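Local atomic coordinates of malate dehydrogenase (Naegleria fowleri, PDB entry 6UM4), a protein that probably catalyses the reversible, NAD(P)-dependent oxidation of malate to oxaloacetate. Residues L218-A223 with T246-L251; V222-N227 with G278-T283. All coordinates share one frame; numbering follows the deposited sequence. Where two conformers were deposited one is given.

Interaction 1 (L218-A223 with T246-L251); sequences LVLIVA and TAMTRL
With CG of L220 turned anti to its own backbone nitrogen (chi1 170°), the CD1 branch reaches across to M248, whose CG takes the same kind of position in its own residue. The two side chains cross at a slant, CD1 of L220 lying 3.8 Å from CB of M248. Beyond that point the M248 chain runs extended and then bends at chi3 (72°), which carries CE alongside V222; CE and V222 CG1 are 4.1 Å apart, and the two side chains point the same way.

The backbones supply the stronger order. T246 N donates to V219 O (2.9 Å), and I221 N donates to T246 O (2.8 Å), the alternation expected of parallel strands. M248 N then reaches I221 O at 3.0 Å, but the angle at its hydrogen is only 137°, a bent bond. The same oxygen, I221 O, also receives a CA-H...O contact from A247 CA at 3.4 Å. Further along, a water donates to V222 O (3.1 Å) and to M248 O (2.9 Å), joining two carbonyls that have no direct bond to each other.

The bridges L220–T246 and I221–A247 fall on opposite faces of the sheet. The L220 and T246 side meets helix 332-348, where T246 OG1 bonds H342 NE2, while I221 and A247 pack against helix 226-235. This is the beta-alpha-beta crossover that adds strand 245-247 as an edge of the six-stranded parallel sheet of the Rossmann-type domain.

In this largely buried contact, three backbone bonds pair T246 N with V219 O, I221 N with T246 O and M248 N with I221 O, and the packing of L220 and V222 on M248 adds apolar contact to them.

Interaction 2 (V222-N227 with G278-T283); sequences VANPAN and GNHSAT
N227 grips two backbone groups at once through its buried amide, and this is the tight half of the contact. H280 N donates to N227 OD1 at 3.0 Å over a fairly straight path (159° at the hydrogen), although it approaches from 47° above the carbonyl plane. N227 ND2 gives a more bent bond to G278 O, also 3.0 Å, and bonds W371 O as well, so both ends of the amide are fixed. N279 OD1 sits 3.3 Å from N227 OD1, acceptor beside acceptor and hence no bond; the N279 amide is held from its other end, ND2 bonding E406 and E410.

Toward solvent, where N224 is exposed and H280 partly so, no hydrogen bond joins the two segments: N224 OD1 only approaches the ring edge, 3.1 Å from H280 CD2, while accepting from A226 N in an Asx turn. CG of H280 is anti to its backbone nitrogen (chi1 175°); buried A226 CB neighbours the ring obliquely, 4.0 Å from CD2. H280 ND1 bonds D252 OD2, a pairing consistent with the His-Asp couple of the lactate/malate dehydrogenase family, met here by a cis-proline turn, at P225, that leads into helix 226-235.

Overall arrangement
From the N-terminal end, both contacts set out from the same run: interaction 1 begins on strand 218-221 and interaction 2 takes up at V222 and A223, which they share. Interaction 1 closes first, across 22 residues that contain helix 226-235. Interaction 2 closes later, across 50 residues that include strand 245-247, helix 250-264 and strand 271-277. Each span starts and ends later in the second contact, so the two interleave. Their centres lie about 9 Å apart and they touch: M248 O packs 3.6 Å from H280 CG. Together they join the edge of the parallel sheet to the loop following strand 271-277, linking the nucleotide-binding-type and C-terminal parts.

Interaction 1 (L218-A223 with T246-L251)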
ATOM      1  N   LEU A 218      19.547 -10.321  -4.595  1.00 23.11           N
ATOM      2  CA  LEU A 218      19.298 -10.170  -3.165  1.00 22.40           C
ATOM      3  C   LEU A 218      17.977 -10.845  -2.854  1.00 26.81           C
ATOM      4  O   LEU A 218      16.986 -10.624  -3.565  1.00 24.87           O
ATOM      5  CB  LEU A 218      19.286  -8.697  -2.731  1.00 21.88           C
ATOM      6  CG  LEU A 218      20.543  -7.891  -3.090  1.00 25.43           C
ATOM      7  CD1 LEU A 218      20.397  -6.447  -2.640  1.00 26.87           C
ATOM      8  CD2 LEU A 218      21.833  -8.535  -2.484  1.00 23.17           C
ATOM      9  N   VAL A 219      17.981 -11.696  -1.826  1.00 21.18           N
ATOM     10  CA  VAL A 219      16.833 -12.527  -1.466  1.00 20.74           C
ATOM     11  C   VAL A 219      16.394 -12.167  -0.053  1.00 26.65           C
ATOM     12  O   VAL A 219      17.190 -12.263   0.894  1.00 22.78           O
ATOM     13  CB  VAL A 219      17.166 -14.029  -1.549  1.00 21.22           C
ATOM     14  CG1 VAL A 219      15.936 -14.847  -1.257  1.00 20.91           C
ATOM     15  CG2 VAL A 219      17.743 -14.401  -2.905  1.00 22.43           C
ATOM     16  N   LEU A 220      15.118 -11.813   0.099  1.00 21.86           N
ATOM     17  CA  LEU A 220      14.531 -11.514   1.399  1.00 18.99           C
ATOM     18  C   LEU A 220      13.520 -12.603   1.722  1.00 18.90           C
ATOM     19  O   LEU A 220      12.610 -12.860   0.930  1.00 18.97           O
ATOM     20  CB  LEU A 220      13.869 -10.129   1.400  1.00 18.62           C
ATOM     21  CG  LEU A 220      13.029  -9.834   2.643  1.00 18.80           C
ATOM     22  CD1 LEU A 220      13.903  -9.906   3.907  1.00 22.47           C
ATOM     23  CD2 LEU A 220      12.335  -8.495   2.527  1.00 17.90           C
ATOM     24  N   ILE A 221      13.688 -13.257   2.865  1.00 18.87           N
ATOM     25  CA  ILE A 221      12.758 -14.285   3.323  0.54 18.91           C
ATOM     26  C   ILE A 221      11.822 -13.658   4.348  1.00 18.47           C
ATOM     27  O   ILE A 221      12.272 -13.130   5.368  1.00 18.28           O
ATOM     28  CB  ILE A 221      13.483 -15.499   3.927  0.54 19.34           C
ATOM     29  CG1 ILE A 221      14.025 -16.440   2.842  0.54 19.94           C
ATOM     30  CG2 ILE A 221      12.526 -16.273   4.822  0.54 19.38           C
ATOM     31  CD1 ILE A 221      15.289 -15.970   2.156  0.54 20.19           C
ATOM     32  N   VAL A 222      10.519 -13.716   4.071  1.00 21.58           N
ATOM     33  CA  VAL A 222       9.485 -13.252   4.986  1.00 22.85           C
ATOM     34  C   VAL A 222       8.758 -14.421   5.640  1.00 26.22           C
ATOM     35  O   VAL A 222       8.429 -14.368   6.827  1.00 33.07           O
ATOM     36  CB  VAL A 222       8.478 -12.316   4.266  1.00 18.30           C
ATOM     37  CG1 VAL A 222       7.325 -11.965   5.182  1.00 17.86           C
ATOM     38  CG2 VAL A 222       9.167 -11.047   3.797  1.00 17.74           C
ATOM     39  N   ALA A 223       8.491 -15.479   4.875  1.00 23.93           N
ATOM     40  CA  ALA A 223       7.735 -16.614   5.384  1.00 23.77           C
ATOM     41  C   ALA A 223       8.436 -17.250   6.578  1.00 25.28           C
ATOM     42  O   ALA A 223       9.662 -17.374   6.601  1.00 28.59           O
ATOM     43  CB  ALA A 223       7.554 -17.655   4.284  1.00 22.02           C
ATOM     44  N   THR A 246      18.781 -12.787   3.241  1.00 21.88           N
ATOM     45  CA  THR A 246      18.487 -12.448   4.627  1.00 19.88           C
ATOM     46  C   THR A 246      17.046 -12.803   4.968  1.00 22.88           C
ATOM     47  O   THR A 246      16.208 -13.037   4.096  1.00 27.03           O
ATOM     48  CB  THR A 246      18.735 -10.965   4.905  1.00 20.45           C
ATOM     49  OG1 THR A 246      17.904 -10.176   4.049  1.00 21.53           O
ATOM     50  CG2 THR A 246      20.188 -10.615   4.634  1.00 21.25           C
ATOM     51  N   ALA A 247      16.759 -12.815   6.263  1.00 19.16           N
ATOM     52  CA  ALA A 247      15.415 -13.023   6.762  1.00 18.79           C
ATOM     53  C   ALA A 247      14.939 -11.733   7.433  1.00 21.58           C
ATOM     54  O   ALA A 247      15.751 -10.933   7.908  1.00 21.50           O
ATOM     55  CB  ALA A 247      15.385 -14.210   7.731  1.00 19.10           C
ATOM     56  N   MET A 248      13.622 -11.510   7.453  1.00 18.02           N
ATOM     57  CA  MET A 248      13.085 -10.211   7.859  1.00 17.69           C
ATOM     58  C   MET A 248      12.767 -10.143   9.351  1.00 18.58           C
ATOM     59  O   MET A 248      11.855 -10.828   9.832  1.00 20.81           O
ATOM     60  CB  MET A 248      11.820  -9.869   7.082  1.00 17.46           C
ATOM     61  CG  MET A 248      11.487  -8.408   7.277  1.00 18.87           C
ATOM     62  SD  MET A 248      10.097  -7.837   6.305  1.00 22.65           S
ATOM     63  CE  MET A 248       8.775  -8.664   7.210  1.00 17.13           C
ATOM     64  N   THR A 249      13.477  -9.278  10.073  1.00 23.32           N
ATOM     65  CA  THR A 249      13.096  -8.881  11.430  1.00 17.72           C
ATOM     66  C   THR A 249      12.735  -7.405  11.492  1.00 23.56           C
ATOM     67  O   THR A 249      12.594  -6.838  12.588  1.00 17.63           O
ATOM     68  CB  THR A 249      14.228  -9.174  12.406  1.00 18.10           C
ATOM     69  OG1 THR A 249      15.431  -8.590  11.896  1.00 22.24           O
ATOM     70  CG2 THR A 249      14.414 -10.672  12.523  1.00 21.90           C
ATOM     71  N   ARG A 250      12.617  -6.767  10.324  1.00 22.06           N
ATOM     72  CA  ARG A 250      12.383  -5.338  10.267  1.00 18.29           C
ATOM     73  C   ARG A 250      11.058  -4.980  10.902  1.00 17.21           C
ATOM     74  O   ARG A 250      10.892  -3.859  11.384  1.00 23.20           O
ATOM     75  CB  ARG A 250      12.418  -4.873   8.805  1.00 25.78           C
ATOM     76  CG  ARG A 250      12.282  -3.364   8.600  1.00 17.44           C
ATOM     77  CD  ARG A 250      13.239  -2.612   9.522  1.00 20.39           C
ATOM     78  NE  ARG A 250      13.220  -1.188   9.245  1.00 21.09           N
ATOM     79  CZ  ARG A 250      13.965  -0.586   8.325  1.00 26.28           C
ATOM     80  NH1 ARG A 250      14.815  -1.291   7.578  1.00 22.38           N
ATOM     81  NH2 ARG A 250      13.841   0.730   8.141  1.00 21.11           N
ATOM     82  N   LEU A 251      10.092  -5.908  10.899  1.00 17.14           N
ATOM     83  CA  LEU A 251       8.802  -5.594  11.497  1.00 18.61           C
ATOM     84  C   LEU A 251       8.903  -5.620  13.021  1.00 21.91           C
ATOM     85  O   LEU A 251       8.342  -4.750  13.701  1.00 21.73           O
ATOM     86  CB  LEU A 251       7.718  -6.548  10.993  1.00 17.20           C
ATOM     87  CG  LEU A 251       6.351  -6.194  11.583  1.00 17.39           C
ATOM     88  CD1 LEU A 251       5.924  -4.784  11.177  1.00 22.06           C
ATOM     89  CD2 LEU A 251       5.257  -7.228  11.302  1.00 17.58           C
TER
HETATM   90  O   HOH W   1       9.618 -11.994   8.344  1.00 28.84           O

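Interaction 2 (V222-N227 with G278-T283)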
ATOM      1  N   VAL A 222      10.519 -13.716   4.071  1.00 21.58           N
ATOM      2  CA  VAL A 222       9.485 -13.252   4.986  1.00 22.85           C
ATOM      3  C   VAL A 222       8.758 -14.421   5.640  1.00 26.22           C
ATOM      4  O   VAL A 222       8.429 -14.368   6.827  1.00 33.07           O
ATOM      5  CB  VAL A 222       8.478 -12.316   4.266  1.00 18.30           C
ATOM      6  CG1 VAL A 222       7.325 -11.965   5.182  1.00 17.86           C
ATOM      7  CG2 VAL A 222       9.167 -11.047   3.797  1.00 17.74           C
ATOM      8  N   ALA A 223       8.491 -15.479   4.875  1.00 23.93           N
ATOM      9  CA  ALA A 223       7.735 -16.614   5.384  1.00 23.77           C
ATOM     10  C   ALA A 223       8.436 -17.250   6.578  1.00 25.28           C
ATOM     11  O   ALA A 223       9.662 -17.374   6.601  1.00 28.59           O
ATOM     12  CB  ALA A 223       7.554 -17.655   4.284  1.00 22.02           C
ATOM     13  N   ASN A 224       7.643 -17.663   7.578  1.00 26.14           N
ATOM     14  CA  ASN A 224       8.154 -18.310   8.783  1.00 32.23           C
ATOM     15  C   ASN A 224       8.394 -19.809   8.576  1.00 33.46           C
ATOM     16  O   ASN A 224       7.758 -20.437   7.720  1.00 32.32           O
ATOM     17  CB  ASN A 224       7.201 -18.096   9.941  1.00 36.40           C
ATOM     18  CG  ASN A 224       7.497 -16.820  10.686  1.00 47.74           C
ATOM     19  OD1 ASN A 224       8.663 -16.445  10.839  1.00 49.26           O
ATOM     20  ND2 ASN A 224       6.452 -16.139  11.149  1.00 49.38           N
ATOM     21  N   PRO A 225       9.348 -20.403   9.326  1.00 24.32           N
ATOM     22  CA  PRO A 225      10.301 -19.746  10.242  1.00 25.37           C
ATOM     23  C   PRO A 225      11.425 -19.039   9.473  1.00 27.43           C
ATOM     24  O   PRO A 225      12.256 -19.688   8.802  1.00 25.34           O
ATOM     25  CB  PRO A 225      10.830 -20.906  11.093  1.00 24.47           C
ATOM     26  CG  PRO A 225      10.771 -22.089  10.149  1.00 28.33           C
ATOM     27  CD  PRO A 225       9.514 -21.865   9.316  1.00 25.86           C
ATOM     28  N   ALA A 226      11.422 -17.704   9.561  1.00 24.80           N
ATOM     29  CA  ALA A 226      12.192 -16.879   8.630  1.00 20.76           C
ATOM     30  C   ALA A 226      13.674 -17.229   8.661  1.00 19.89           C
ATOM     31  O   ALA A 226      14.224 -17.674   7.654  1.00 21.21           O
ATOM     32  CB  ALA A 226      11.986 -15.399   8.943  1.00 18.96           C
ATOM     33  N   ASN A 227      14.323 -17.087   9.828  1.00 20.03           N
ATOM     34  CA  ASN A 227      15.772 -17.304   9.922  1.00 20.43           C
ATOM     35  C   ASN A 227      16.163 -18.658   9.370  1.00 21.10           C
ATOM     36  O   ASN A 227      17.132 -18.783   8.614  1.00 21.38           O
ATOM     37  CB  ASN A 227      16.257 -17.206  11.377  1.00 21.31           C
ATOM     38  CG  ASN A 227      15.973 -15.862  11.994  1.00 24.72           C
ATOM     39  OD1 ASN A 227      14.863 -15.338  11.855  1.00 19.69           O
ATOM     40  ND2 ASN A 227      16.963 -15.294  12.684  1.00 23.41           N
ATOM     41  N   GLY A 278      18.598 -12.033  17.245  1.00 21.02           N
ATOM     42  CA  GLY A 278      18.135 -13.410  17.345  1.00 21.27           C
ATOM     43  C   GLY A 278      17.157 -13.885  16.279  1.00 20.79           C
ATOM     44  O   GLY A 278      17.260 -13.516  15.108  1.00 20.36           O
ATOM     45  N   ASN A 279      16.208 -14.715  16.692  1.00 20.94           N
ATOM     46  CA  ASN A 279      15.249 -15.364  15.813  1.00 20.70           C
ATOM     47  C   ASN A 279      14.033 -14.464  15.599  1.00 28.13           C
ATOM     48  O   ASN A 279      13.596 -13.756  16.513  1.00 22.94           O
ATOM     49  CB  ASN A 279      14.826 -16.684  16.467  1.00 21.37           C
ATOM     50  CG  ASN A 279      14.223 -17.654  15.504  1.00 21.89           C
ATOM     51  OD1 ASN A 279      14.215 -17.416  14.312  1.00 24.36           O
ATOM     52  ND2 ASN A 279      13.717 -18.773  16.019  1.00 25.56           N
ATOM     53  N   HIS A 280      13.452 -14.522  14.397  1.00 19.69           N
ATOM     54  CA  HIS A 280      12.162 -13.854  14.166  1.00 22.08           C
ATOM     55  C   HIS A 280      11.086 -14.699  14.854  1.00 25.90           C
ATOM     56  O   HIS A 280      10.369 -15.492  14.238  1.00 22.23           O
ATOM     57  CB  HIS A 280      11.898 -13.685  12.668  1.00 18.85           C
ATOM     58  CG  HIS A 280      10.553 -13.115  12.342  1.00 22.66           C
ATOM     59  ND1 HIS A 280      10.103 -11.916  12.853  1.00 23.57           N
ATOM     60  CD2 HIS A 280       9.557 -13.583  11.552  1.00 23.81           C
ATOM     61  CE1 HIS A 280       8.887 -11.670  12.391  1.00 25.69           C
ATOM     62  NE2 HIS A 280       8.534 -12.667  11.597  1.00 25.95           N
ATOM     63  N   SER A 281      10.977 -14.526  16.172  1.00 21.56           N
ATOM     64  CA  SER A 281      10.096 -15.365  16.973  1.00 20.65           C
ATOM     65  C   SER A 281       9.953 -14.721  18.342  1.00 23.74           C
ATOM     66  O   SER A 281      10.519 -13.657  18.614  1.00 22.72           O
ATOM     67  CB  SER A 281      10.649 -16.780  17.106  1.00 23.46           C
ATOM     68  OG  SER A 281      11.694 -16.779  18.061  1.00 27.38           O
ATOM     69  N   ALA A 282       9.219 -15.398  19.217  1.00 21.65           N
ATOM     70  CA  ALA A 282       9.020 -14.863  20.557  1.00 27.23           C
ATOM     71  C   ALA A 282      10.287 -14.883  21.410  1.00 31.31           C
ATOM     72  O   ALA A 282      10.280 -14.274  22.480  1.00 25.65           O
ATOM     73  CB  ALA A 282       7.908 -15.629  21.275  1.00 27.08           C
ATOM     74  N   THR A 283      11.366 -15.547  20.977  1.00 29.34           N
ATOM     75  CA  THR A 283      12.618 -15.488  21.723  1.00 29.64           C
ATOM     76  C   THR A 283      13.498 -14.327  21.295  1.00 28.52           C
ATOM     77  O   THR A 283      14.614 -14.181  21.811  1.00 24.88           O
ATOM     78  CB  THR A 283      13.424 -16.784  21.563  1.00 25.43           C
ATOM     79  OG1 THR A 283      14.039 -16.811  20.267  1.00 22.87           O
ATOM     80  CG2 THR A 283      12.531 -18.004  21.752  1.00 27.31           C
TER